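Local atomic coordinates of glyoxalase-like domain protein (Staphylococcus aureus, PDB entry 3P8A), a protein that is of unknown function but carries a glyoxalase-like domain of the VOC family, a fold often found in metal-dependent enzymes. Residues A[218-226]-A[234-242]; A[38-49]-A[61-72]. One frame throughout, in Å; residues are numbered along the deposited sequence.

Contact 1: A[218-226]-A[234-242]; sequences EENDHYTDL and YFRIEDGKV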
loop_
_atom_site.group_PDB
_atom_site.type_symbol
_atom_site.label_atom_id
_atom_site.label_comp_id
_atom_site.label_asym_id
_atom_site.label_seq_id
_atom_site.Cartn_x
_atom_site.Cartn_y
_atom_site.Cartn_z
ATOM N N GLU A 218 -13.894 11.086 12.023
ATOM C CA GLU A 218 -13.609 12.366 12.636
ATOM C C GLU A 218 -13.344 13.391 11.570
ATOM O O GLU A 218 -12.742 13.082 10.554
ATOM C CB GLU A 218 -12.383 12.231 13.577
ATOM C CG GLU A 218 -11.721 13.547 14.023
ATOM C CD GLU A 218 -12.487 14.360 15.043
ATOM O OE1 GLU A 218 -13.390 13.780 15.682
ATOM O OE2 GLU A 218 -12.170 15.560 15.235
ATOM N N GLU A 219 -13.804 14.624 11.812
ATOM C CA GLU A 219 -13.602 15.742 10.918
ATOM C C GLU A 219 -13.305 16.976 11.769
ATOM O O GLU A 219 -14.065 17.279 12.699
ATOM C CB GLU A 219 -14.870 15.945 10.078
ATOM C CG GLU A 219 -14.928 17.285 9.353
ATOM C CD GLU A 219 -13.890 17.564 8.286
ATOM O OE1 GLU A 219 -13.617 18.762 8.056
ATOM O OE2 GLU A 219 -13.423 16.610 7.620
ATOM N N ASN A 220 -12.203 17.679 11.458
ATOM C CA ASN A 220 -11.825 18.916 12.160
ATOM C C ASN A 220 -11.011 19.835 11.234
ATOM O O ASN A 220 -10.889 19.525 10.050
ATOM C CB ASN A 220 -11.140 18.619 13.497
ATOM C CG ASN A 220 -9.874 17.822 13.372
ATOM O OD1 ASN A 220 -8.882 18.304 12.851
ATOM N ND2 ASN A 220 -9.882 16.594 13.868
ATOM N N ASP A 221 -10.485 20.953 11.748
ATOM C CA ASP A 221 -9.757 21.931 10.918
ATOM C C ASP A 221 -8.412 21.469 10.404
ATOM O O ASP A 221 -7.842 22.134 9.544
ATOM C CB ASP A 221 -9.599 23.277 11.648
ATOM C CG ASP A 221 -10.876 24.087 11.738
ATOM O OD1 ASP A 221 -11.873 23.726 11.045
ATOM O OD2 ASP A 221 -10.887 25.074 12.482
ATOM N N HIS A 222 -7.905 20.347 10.934
ATOM C CA HIS A 222 -6.584 19.826 10.587
ATOM C C HIS A 222 -6.619 18.498 9.862
ATOM O O HIS A 222 -5.838 18.308 8.943
ATOM C CB HIS A 222 -5.686 19.721 11.842
ATOM C CG HIS A 222 -5.278 21.028 12.470
ATOM N ND1 HIS A 222 -4.342 21.072 13.497
ATOM C CD2 HIS A 222 -5.667 22.302 12.188
ATOM C CE1 HIS A 222 -4.211 22.352 13.811
ATOM N NE2 HIS A 222 -4.993 23.126 13.060
ATOM N N TYR A 223 -7.476 17.554 10.299
ATOM C CA TYR A 223 -7.535 16.230 9.705
ATOM C C TYR A 223 -8.937 15.634 9.645
ATOM O O TYR A 223 -9.870 16.110 10.320
ATOM C CB TYR A 223 -6.562 15.255 10.443
ATOM C CG TYR A 223 -6.927 14.933 11.874
ATOM C CD1 TYR A 223 -7.815 13.896 12.174
ATOM C CD2 TYR A 223 -6.361 15.637 12.934
ATOM C CE1 TYR A 223 -8.181 13.620 13.485
ATOM C CE2 TYR A 223 -6.720 15.366 14.248
ATOM C CZ TYR A 223 -7.603 14.332 14.519
ATOM O OH TYR A 223 -7.953 14.048 15.811
ATOM N N THR A 224 -9.062 14.576 8.812
ATOM C CA THR A 224 -10.239 13.727 8.665
ATOM C C THR A 224 -9.799 12.262 8.836
ATOM O O THR A 224 -8.864 11.826 8.153
ATOM C CB THR A 224 -10.833 13.902 7.275
ATOM O OG1 THR A 224 -11.149 15.270 7.101
ATOM C CG2 THR A 224 -12.086 13.024 7.041
ATOM N N ASP A 225 -10.482 11.506 9.722
ATOM C CA ASP A 225 -10.204 10.078 9.894
ATOM C C ASP A 225 -11.256 9.284 9.144
ATOM O O ASP A 225 -12.455 9.558 9.256
ATOM C CB ASP A 225 -10.201 9.668 11.359
ATOM C CG ASP A 225 -8.981 10.143 12.103
ATOM O OD1 ASP A 225 -7.964 10.434 11.442
ATOM O OD2 ASP A 225 -9.050 10.242 13.340
ATOM N N LEU A 226 -10.802 8.343 8.341
ATOM C CA LEU A 226 -11.675 7.458 7.566
ATOM C C LEU A 226 -11.432 6.000 7.982
ATOM O O LEU A 226 -10.373 5.682 8.508
ATOM C CB LEU A 226 -11.418 7.660 6.071
ATOM C CG LEU A 226 -11.679 9.065 5.502
ATOM C CD1 LEU A 226 -11.400 9.107 4.014
ATOM C CD2 LEU A 226 -13.088 9.530 5.785
ATOM N N TYR A 234 -7.320 2.798 10.727
ATOM C CA TYR A 234 -7.773 4.161 10.476
ATOM C C TYR A 234 -6.937 4.758 9.361
ATOM O O TYR A 234 -5.771 4.398 9.210
ATOM C CB TYR A 234 -7.732 5.020 11.747
ATOM C CG TYR A 234 -8.768 4.567 12.742
ATOM C CD1 TYR A 234 -10.073 5.039 12.679
ATOM C CD2 TYR A 234 -8.485 3.560 13.663
ATOM C CE1 TYR A 234 -11.049 4.583 13.554
ATOM C CE2 TYR A 234 -9.454 3.098 14.544
ATOM C CZ TYR A 234 -10.740 3.603 14.477
ATOM O OH TYR A 234 -11.717 3.161 15.337
ATOM N N PHE A 235 -7.553 5.612 8.555
ATOM C CA PHE A 235 -6.918 6.343 7.468
ATOM C C PHE A 235 -7.064 7.803 7.804
ATOM O O PHE A 235 -8.176 8.340 7.780
ATOM C CB PHE A 235 -7.549 6.004 6.097
ATOM C CG PHE A 235 -7.374 4.549 5.781
ATOM C CD1 PHE A 235 -6.148 4.063 5.319
ATOM C CD2 PHE A 235 -8.381 3.631 6.080
ATOM C CE1 PHE A 235 -5.963 2.696 5.084
ATOM C CE2 PHE A 235 -8.182 2.260 5.858
ATOM C CZ PHE A 235 -6.979 1.808 5.360
ATOM N N ARG A 236 -5.958 8.428 8.210
ATOM C CA ARG A 236 -5.982 9.821 8.566
ATOM C C ARG A 236 -5.446 10.640 7.422
ATOM O O ARG A 236 -4.298 10.442 7.019
ATOM C CB ARG A 236 -5.194 10.073 9.881
ATOM C CG ARG A 236 -5.148 11.567 10.263
ATOM C CD ARG A 236 -4.677 11.768 11.673
ATOM N NE ARG A 236 -5.673 11.261 12.614
ATOM C CZ ARG A 236 -5.596 11.346 13.935
ATOM N NH1 ARG A 236 -4.548 11.914 14.510
ATOM N NH2 ARG A 236 -6.574 10.871 14.690
ATOM N N ILE A 237 -6.284 11.542 6.885
ATOM C CA ILE A 237 -5.921 12.491 5.823
ATOM C C ILE A 237 -5.803 13.822 6.545
ATOM O O ILE A 237 -6.772 14.290 7.139
ATOM C CB ILE A 237 -6.970 12.579 4.662
ATOM C CG1 ILE A 237 -7.518 11.189 4.187
ATOM C CG2 ILE A 237 -6.488 13.471 3.489
ATOM C CD1 ILE A 237 -6.494 10.168 3.628
ATOM N N GLU A 238 -4.601 14.383 6.570
ATOM C CA GLU A 238 -4.370 15.643 7.222
ATOM C C GLU A 238 -3.830 16.681 6.264
ATOM O O GLU A 238 -3.162 16.358 5.279
ATOM C CB GLU A 238 -3.545 15.510 8.511
ATOM C CG GLU A 238 -2.156 14.930 8.370
ATOM C CD GLU A 238 -1.408 14.783 9.679
ATOM O OE1 GLU A 238 -0.158 14.770 9.641
ATOM O OE2 GLU A 238 -2.064 14.645 10.736
ATOM N N ASP A 239 -4.173 17.933 6.539
ATOM C CA ASP A 239 -3.721 19.070 5.749
ATOM C C ASP A 239 -2.196 19.140 5.855
ATOM O O ASP A 239 -1.645 18.915 6.925
ATOM C CB ASP A 239 -4.310 20.365 6.328
ATOM C CG ASP A 239 -5.806 20.503 6.163
ATOM O OD1 ASP A 239 -6.354 19.911 5.216
ATOM O OD2 ASP A 239 -6.429 21.225 6.973
ATOM N N GLY A 240 -1.539 19.409 4.744
ATOM C CA GLY A 240 -0.092 19.541 4.747
ATOM C C GLY A 240 0.396 20.405 3.619
ATOM O O GLY A 240 -0.351 20.709 2.686
ATOM N N LYS A 241 1.663 20.807 3.696
ATOM C CA LYS A 241 2.315 21.550 2.619
ATOM C C LYS A 241 2.783 20.537 1.570
ATOM O O LYS A 241 3.106 20.908 0.446
ATOM C CB LYS A 241 3.478 22.400 3.160
ATOM C CG LYS A 241 3.022 23.472 4.166
ATOM C CD LYS A 241 3.304 24.946 3.743
ATOM C CE LYS A 241 2.473 25.950 4.517
ATOM N NZ LYS A 241 1.930 27.026 3.639
ATOM N N VAL A 242 2.733 19.235 1.912
ATOM C CA VAL A 242 3.083 18.127 1.006
ATOM C C VAL A 242 1.848 17.236 0.739
ATOM O O VAL A 242 0.925 17.204 1.558
ATOM C CB VAL A 242 4.252 17.250 1.579
ATOM C CG1 VAL A 242 5.529 18.047 1.746
ATOM C CG2 VAL A 242 3.881 16.590 2.901
HETATM O O HOH W 1 -2.774 19.579 9.884
#
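Arg236 runs out with CG anti to the backbone N (chi1 178°) and bends at chi3 (-68°), which lays its guanidinium across the ring of Tyr223, whose CG is tucked between its own N and carbonyl carbon. The two flat groups stack with centres 3.8 Å apart, CZ of Arg236 sitting over the ring face toward its rim and CE1 of Tyr223 approaching NH2 of Arg236 to 3.4 Å. This is a cation-pi pair, and Asn220 ND2 lies over the centre of the opposite ring face. At its edge the same guanidinium meets Asp225 side-on: NE of Arg236 donates to OD1 of Asp225 at 2.7 Å and NH2 of Arg236 to OD2 of Asp225 at 2.9 Å, both on syn lone pairs, with carboxylate and guanidinium planes only 9° apart. Beneath lies an antiparallel hairpin, strands 223-226 and 234-239. Thr224 pairs with Ile237 and Leu226 with Phe235 through reciprocal backbone bonds, and Asp239 N continues the pairing to His222 O at 2.9 Å. On the other face CB of Leu226 meets CB of Phe235 at 4.2 Å, and helix 201-212 packs there against Thr224, Leu226 and Ile237. In the turn before Tyr223, Asn220 OD1 accepts from His222 N, an Asx turn, and from Tyr223 N, while its ND2 donates to OE2 of Glu218; together these hold the amide over the ring. Arg201 of that helix forms a salt bridge with OD1 of Asp239. With both carboxylate oxygens engaged and the ring against one guanidinium face, the rotation of the Arg236 head group is fixed, and its positive charge is probably well balanced.

Contact 2: A[38-49]-A[61-72]; sequences FSFPGDVIKLHS and KLGYINENYIEL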
loop_
_atom_site.group_PDB
_atom_site.type_symbol
_atom_site.label_atom_id
_atom_site.label_comp_id
_atom_site.label_asym_id
_atom_site.label_seq_id
_atom_site.Cartn_x
_atom_site.Cartn_y
_atom_site.Cartn_z
ATOM N N PHE A 38 19.603 -3.263 2.645
ATOM C CA PHE A 38 18.681 -2.788 3.660
ATOM C C PHE A 38 18.175 -3.797 4.669
ATOM O O PHE A 38 17.785 -4.900 4.312
ATOM C CB PHE A 38 17.514 -2.004 3.005
ATOM C CG PHE A 38 16.564 -1.354 3.985
ATOM C CD1 PHE A 38 16.802 -0.069 4.456
ATOM C CD2 PHE A 38 15.459 -2.040 4.466
ATOM C CE1 PHE A 38 15.944 0.520 5.386
ATOM C CE2 PHE A 38 14.609 -1.456 5.409
ATOM C CZ PHE A 38 14.854 -0.176 5.858
ATOM N N SER A 39 18.079 -3.340 5.921
ATOM C CA SER A 39 17.455 -3.990 7.064
ATOM C C SER A 39 16.902 -2.876 7.955
ATOM O O SER A 39 17.407 -1.752 7.920
ATOM C CB SER A 39 18.454 -4.845 7.845
ATOM O OG SER A 39 19.572 -4.085 8.274
ATOM N N PHE A 40 15.852 -3.164 8.721
ATOM C CA PHE A 40 15.268 -2.221 9.660
ATOM C C PHE A 40 16.205 -2.025 10.860
ATOM O O PHE A 40 16.898 -2.976 11.242
ATOM C CB PHE A 40 13.914 -2.752 10.160
ATOM C CG PHE A 40 12.745 -2.164 9.428
ATOM C CD1 PHE A 40 12.219 -2.790 8.308
ATOM C CD2 PHE A 40 12.158 -0.988 9.865
ATOM C CE1 PHE A 40 11.122 -2.241 7.629
ATOM C CE2 PHE A 40 11.069 -0.441 9.186
ATOM C CZ PHE A 40 10.565 -1.067 8.071
ATOM N N PRO A 41 16.203 -0.817 11.494
ATOM C CA PRO A 41 17.062 -0.584 12.669
ATOM C C PRO A 41 16.788 -1.572 13.802
ATOM O O PRO A 41 15.631 -1.820 14.145
ATOM C CB PRO A 41 16.704 0.845 13.080
ATOM C CG PRO A 41 16.211 1.467 11.834
ATOM C CD PRO A 41 15.444 0.402 11.153
ATOM N N GLY A 42 17.857 -2.183 14.313
ATOM C CA GLY A 42 17.795 -3.208 15.355
ATOM C C GLY A 42 16.899 -4.384 15.005
ATOM O O GLY A 42 16.414 -5.078 15.900
ATOM N N ASP A 43 16.661 -4.610 13.691
ATOM C CA ASP A 43 15.792 -5.679 13.173
ATOM C C ASP A 43 14.409 -5.668 13.843
ATOM O O ASP A 43 13.832 -6.734 14.052
ATOM C CB ASP A 43 16.482 -7.069 13.289
ATOM C CG ASP A 43 17.682 -7.257 12.375
ATOM O OD1 ASP A 43 17.509 -7.829 11.275
ATOM O OD2 ASP A 43 18.796 -6.840 12.763
ATOM N N VAL A 44 13.885 -4.460 14.191
ATOM C CA VAL A 44 12.588 -4.279 14.882
ATOM C C VAL A 44 11.490 -5.033 14.107
ATOM O O VAL A 44 10.750 -5.811 14.698
ATOM C CB VAL A 44 12.191 -2.791 15.130
ATOM C CG1 VAL A 44 12.772 -2.223 16.429
ATOM C CG2 VAL A 44 12.490 -1.908 13.927
ATOM N N ILE A 45 11.459 -4.857 12.775
ATOM C CA ILE A 45 10.550 -5.574 11.881
ATOM C C ILE A 45 11.436 -6.483 11.058
ATOM O O ILE A 45 12.339 -6.008 10.367
ATOM C CB ILE A 45 9.674 -4.652 10.983
ATOM C CG1 ILE A 45 8.673 -3.851 11.822
ATOM C CG2 ILE A 45 8.946 -5.471 9.861
ATOM C CD1 ILE A 45 8.189 -2.572 11.168
ATOM N N LYS A 46 11.167 -7.792 11.131
ATOM C CA LYS A 46 11.917 -8.775 10.365
ATOM C C LYS A 46 11.473 -8.735 8.901
ATOM O O LYS A 46 10.306 -8.485 8.601
ATOM C CB LYS A 46 11.747 -10.186 10.978
ATOM C CG LYS A 46 12.810 -10.531 12.029
ATOM C CD LYS A 46 12.492 -9.937 13.405
ATOM C CE LYS A 46 13.640 -10.021 14.378
ATOM N NZ LYS A 46 13.398 -9.172 15.573
ATOM N N LEU A 47 12.421 -8.972 8.007
ATOM C CA LEU A 47 12.211 -8.956 6.572
ATOM C C LEU A 47 12.511 -10.299 5.961
ATOM O O LEU A 47 13.365 -11.038 6.452
ATOM C CB LEU A 47 13.087 -7.876 5.899
ATOM C CG LEU A 47 12.987 -6.450 6.435
ATOM C CD1 LEU A 47 13.964 -5.539 5.721
ATOM C CD2 LEU A 47 11.581 -5.892 6.294
ATOM N N HIS A 48 11.781 -10.605 4.885
ATOM C CA HIS A 48 11.907 -11.830 4.096
ATOM C C HIS A 48 11.985 -11.399 2.634
ATOM O O HIS A 48 11.183 -10.564 2.200
ATOM C CB HIS A 48 10.706 -12.766 4.341
ATOM C CG HIS A 48 10.628 -13.232 5.765
ATOM N ND1 HIS A 48 11.466 -14.234 6.252
ATOM C CD2 HIS A 48 9.858 -12.783 6.779
ATOM C CE1 HIS A 48 11.152 -14.372 7.530
ATOM N NE2 HIS A 48 10.203 -13.508 7.895
ATOM N N SER A 49 12.981 -11.920 1.899
ATOM C CA SER A 49 13.156 -11.632 0.476
ATOM C C SER A 49 11.915 -12.081 -0.264
ATOM O O SER A 49 11.366 -13.139 0.050
ATOM C CB SER A 49 14.368 -12.360 -0.085
ATOM O OG SER A 49 15.529 -11.567 0.083
ATOM N N LYS A 61 11.076 -6.916 -0.670
ATOM C CA LYS A 61 11.407 -7.547 0.605
ATOM C C LYS A 61 10.185 -7.283 1.403
ATOM O O LYS A 61 9.583 -6.215 1.261
ATOM C CB LYS A 61 12.623 -6.921 1.293
ATOM C CG LYS A 61 13.964 -7.420 0.808
ATOM C CD LYS A 61 15.027 -6.956 1.785
ATOM C CE LYS A 61 16.424 -7.276 1.325
ATOM N NZ LYS A 61 17.423 -6.593 2.189
ATOM N N LEU A 62 9.759 -8.267 2.192
ATOM C CA LEU A 62 8.488 -8.180 2.897
ATOM C C LEU A 62 8.592 -8.252 4.385
ATOM O O LEU A 62 9.312 -9.081 4.922
ATOM C CB LEU A 62 7.540 -9.272 2.357
ATOM C CG LEU A 62 7.546 -9.433 0.815
ATOM C CD1 LEU A 62 7.107 -10.807 0.390
ATOM C CD2 LEU A 62 6.718 -8.344 0.138
ATOM N N GLY A 63 7.915 -7.315 5.037
ATOM C CA GLY A 63 7.778 -7.230 6.479
ATOM C C GLY A 63 6.371 -7.668 6.840
ATOM O O GLY A 63 5.437 -6.859 6.815
ATOM N N TYR A 64 6.192 -8.979 7.121
ATOM C CA TYR A 64 4.879 -9.512 7.480
ATOM C C TYR A 64 4.502 -9.107 8.893
ATOM O O TYR A 64 5.249 -9.357 9.837
ATOM C CB TYR A 64 4.828 -11.044 7.313
ATOM C CG TYR A 64 4.928 -11.512 5.882
ATOM C CD1 TYR A 64 3.831 -11.455 5.031
ATOM C CD2 TYR A 64 6.109 -12.055 5.388
ATOM C CE1 TYR A 64 3.909 -11.915 3.716
ATOM C CE2 TYR A 64 6.200 -12.521 4.077
ATOM C CZ TYR A 64 5.095 -12.450 3.245
ATOM O OH TYR A 64 5.171 -12.911 1.950
ATOM N N ILE A 65 3.344 -8.462 9.027
ATOM C CA ILE A 65 2.845 -8.010 10.320
ATOM C C ILE A 65 1.796 -9.015 10.803
ATOM O O ILE A 65 2.163 -9.999 11.445
ATOM C CB ILE A 65 2.373 -6.517 10.270
ATOM C CG1 ILE A 65 3.444 -5.591 9.673
ATOM C CG2 ILE A 65 1.922 -6.017 11.641
ATOM C CD1 ILE A 65 4.881 -5.584 10.448
ATOM N N ASN A 66 0.515 -8.807 10.461
ATOM C CA ASN A 66 -0.577 -9.697 10.874
ATOM C C ASN A 66 -1.725 -9.593 9.870
ATOM O O ASN A 66 -2.521 -8.646 9.924
ATOM C CB ASN A 66 -1.020 -9.356 12.316
ATOM C CG ASN A 66 -1.921 -10.384 12.984
ATOM O OD1 ASN A 66 -2.320 -11.405 12.403
ATOM N ND2 ASN A 66 -2.270 -10.124 14.236
ATOM N N GLU A 67 -1.748 -10.535 8.898
ATOM C CA GLU A 67 -2.725 -10.619 7.803
ATOM C C GLU A 67 -2.606 -9.398 6.849
ATOM O O GLU A 67 -3.464 -9.151 5.989
ATOM C CB GLU A 67 -4.164 -10.869 8.324
ATOM C CG GLU A 67 -4.320 -12.226 8.990
ATOM C CD GLU A 67 -5.597 -12.415 9.783
ATOM O OE1 GLU A 67 -5.537 -12.363 11.034
ATOM O OE2 GLU A 67 -6.658 -12.633 9.154
ATOM N N ASN A 68 -1.488 -8.666 7.001
ATOM C CA ASN A 68 -1.090 -7.512 6.196
ATOM C C ASN A 68 0.425 -7.374 6.305
ATOM O O ASN A 68 1.046 -8.050 7.125
ATOM C CB ASN A 68 -1.842 -6.224 6.593
ATOM C CG ASN A 68 -1.953 -5.972 8.072
ATOM O OD1 ASN A 68 -3.053 -5.756 8.610
ATOM N ND2 ASN A 68 -0.829 -5.995 8.763
ATOM N N TYR A 69 1.035 -6.571 5.435
ATOM C CA TYR A 69 2.486 -6.477 5.452
ATOM C C TYR A 69 2.997 -5.166 4.929
ATOM O O TYR A 69 2.236 -4.347 4.430
ATOM C CB TYR A 69 3.118 -7.650 4.657
ATOM C CG TYR A 69 2.737 -7.738 3.198
ATOM C CD1 TYR A 69 3.614 -7.314 2.204
ATOM C CD2 TYR A 69 1.516 -8.292 2.804
ATOM C CE1 TYR A 69 3.276 -7.411 0.852
ATOM C CE2 TYR A 69 1.172 -8.401 1.454
ATOM C CZ TYR A 69 2.050 -7.948 0.484
ATOM O OH TYR A 69 1.720 -8.051 -0.841
ATOM N N ILE A 70 4.308 -4.986 5.046
ATOM C CA ILE A 70 5.030 -3.856 4.492
ATOM C C ILE A 70 5.771 -4.408 3.287
ATOM O O ILE A 70 6.534 -5.374 3.422
ATOM C CB ILE A 70 6.025 -3.233 5.513
ATOM C CG1 ILE A 70 5.288 -2.785 6.807
ATOM C CG2 ILE A 70 6.756 -2.047 4.852
ATOM C CD1 ILE A 70 6.201 -2.647 8.064
ATOM N N GLU A 71 5.559 -3.792 2.117
ATOM C CA GLU A 71 6.274 -4.156 0.920
ATOM C C GLU A 71 7.362 -3.132 0.690
ATOM O O GLU A 71 7.075 -1.965 0.439
ATOM C CB GLU A 71 5.350 -4.286 -0.301
ATOM C CG GLU A 71 6.085 -4.849 -1.512
ATOM C CD GLU A 71 5.377 -4.743 -2.847
ATOM O OE1 GLU A 71 4.422 -3.943 -2.951
ATOM O OE2 GLU A 71 5.825 -5.405 -3.810
ATOM N N LEU A 72 8.621 -3.558 0.816
ATOM C CA LEU A 72 9.755 -2.683 0.523
ATOM C C LEU A 72 10.056 -2.972 -0.925
ATOM O O LEU A 72 10.149 -4.129 -1.291
ATOM C CB LEU A 72 10.964 -2.994 1.401
ATOM C CG LEU A 72 10.783 -2.978 2.903
ATOM C CD1 LEU A 72 12.102 -2.979 3.540
ATOM C CD2 LEU A 72 9.954 -1.755 3.394
HETATM O O HOH W 2 8.360 -10.347 7.880
#
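The start of the beta hairpin 48-53/58-64, at the edge of the eight-stranded sheet, joins here with the loop 38-47 that leads into it. His48 and Leu62 form an antiparallel hydrogen-bonded pair: His48 N donates to Leu62 O at 2.9 Å and Leu62 N to His48 O at 2.7 Å. Toward Lys46 and Tyr64 the chains diverge, and a water bridges them, giving a hydrogen to Lys46 O and accepting from Tyr64 N at 2.7 Å. Gly63, without a side chain, lets CG2 of Ile45 come to 4.0 Å from CA of Gly63. CD1 of Leu72 is the meeting point of the apolar side, reached by CE2 of Phe38 at 3.5 Å and CD1 of Leu47 at 3.8 Å, while CD1 of Ile45 touches CD1 of Ile70 at 3.7 Å, the two side chains crossing at about a right angle. Lys61, extended beyond CG, sends NZ over to Phe38 O at 2.7 Å, in the carbonyl plane; Leu35 O accepts from the same ammonium group, which thus ties the loop to the strand. On the face of Leu62, CD2 of His48 comes to the edge of the Tyr64 ring, and both rings also meet Tyr184. Strand 24-31 pairs with 69-75 on the side away from 58-64, while Phe189 of strand 189-198 touches Ile45 and Ile65, and Ile263 of strand 259-263 touches Phe38.

Contacts 1 and 2 lie in different sheets, with centres about 27 Å apart and nearest atoms about 9 Å apart, and follow one another along the chain. Each includes an antiparallel hairpin near the edge of its sheet, 223-227/234-239 in the seven-stranded sheet and 48-53/58-64 in the eight-stranded one. Contact 1 is partly buried: its outer face is held by charge and stacking, and its inner face packs on a helix. Contact 2 is more deeply buried and mainly aliphatic and aromatic, with Lys61 reaching across to carbonyl oxygens where Arg236 of contact 1 meets a carboxylate. Strand 189-198 connects them, pairing with 234-239 in contact 1 and packing against the aliphatic side of contact 2.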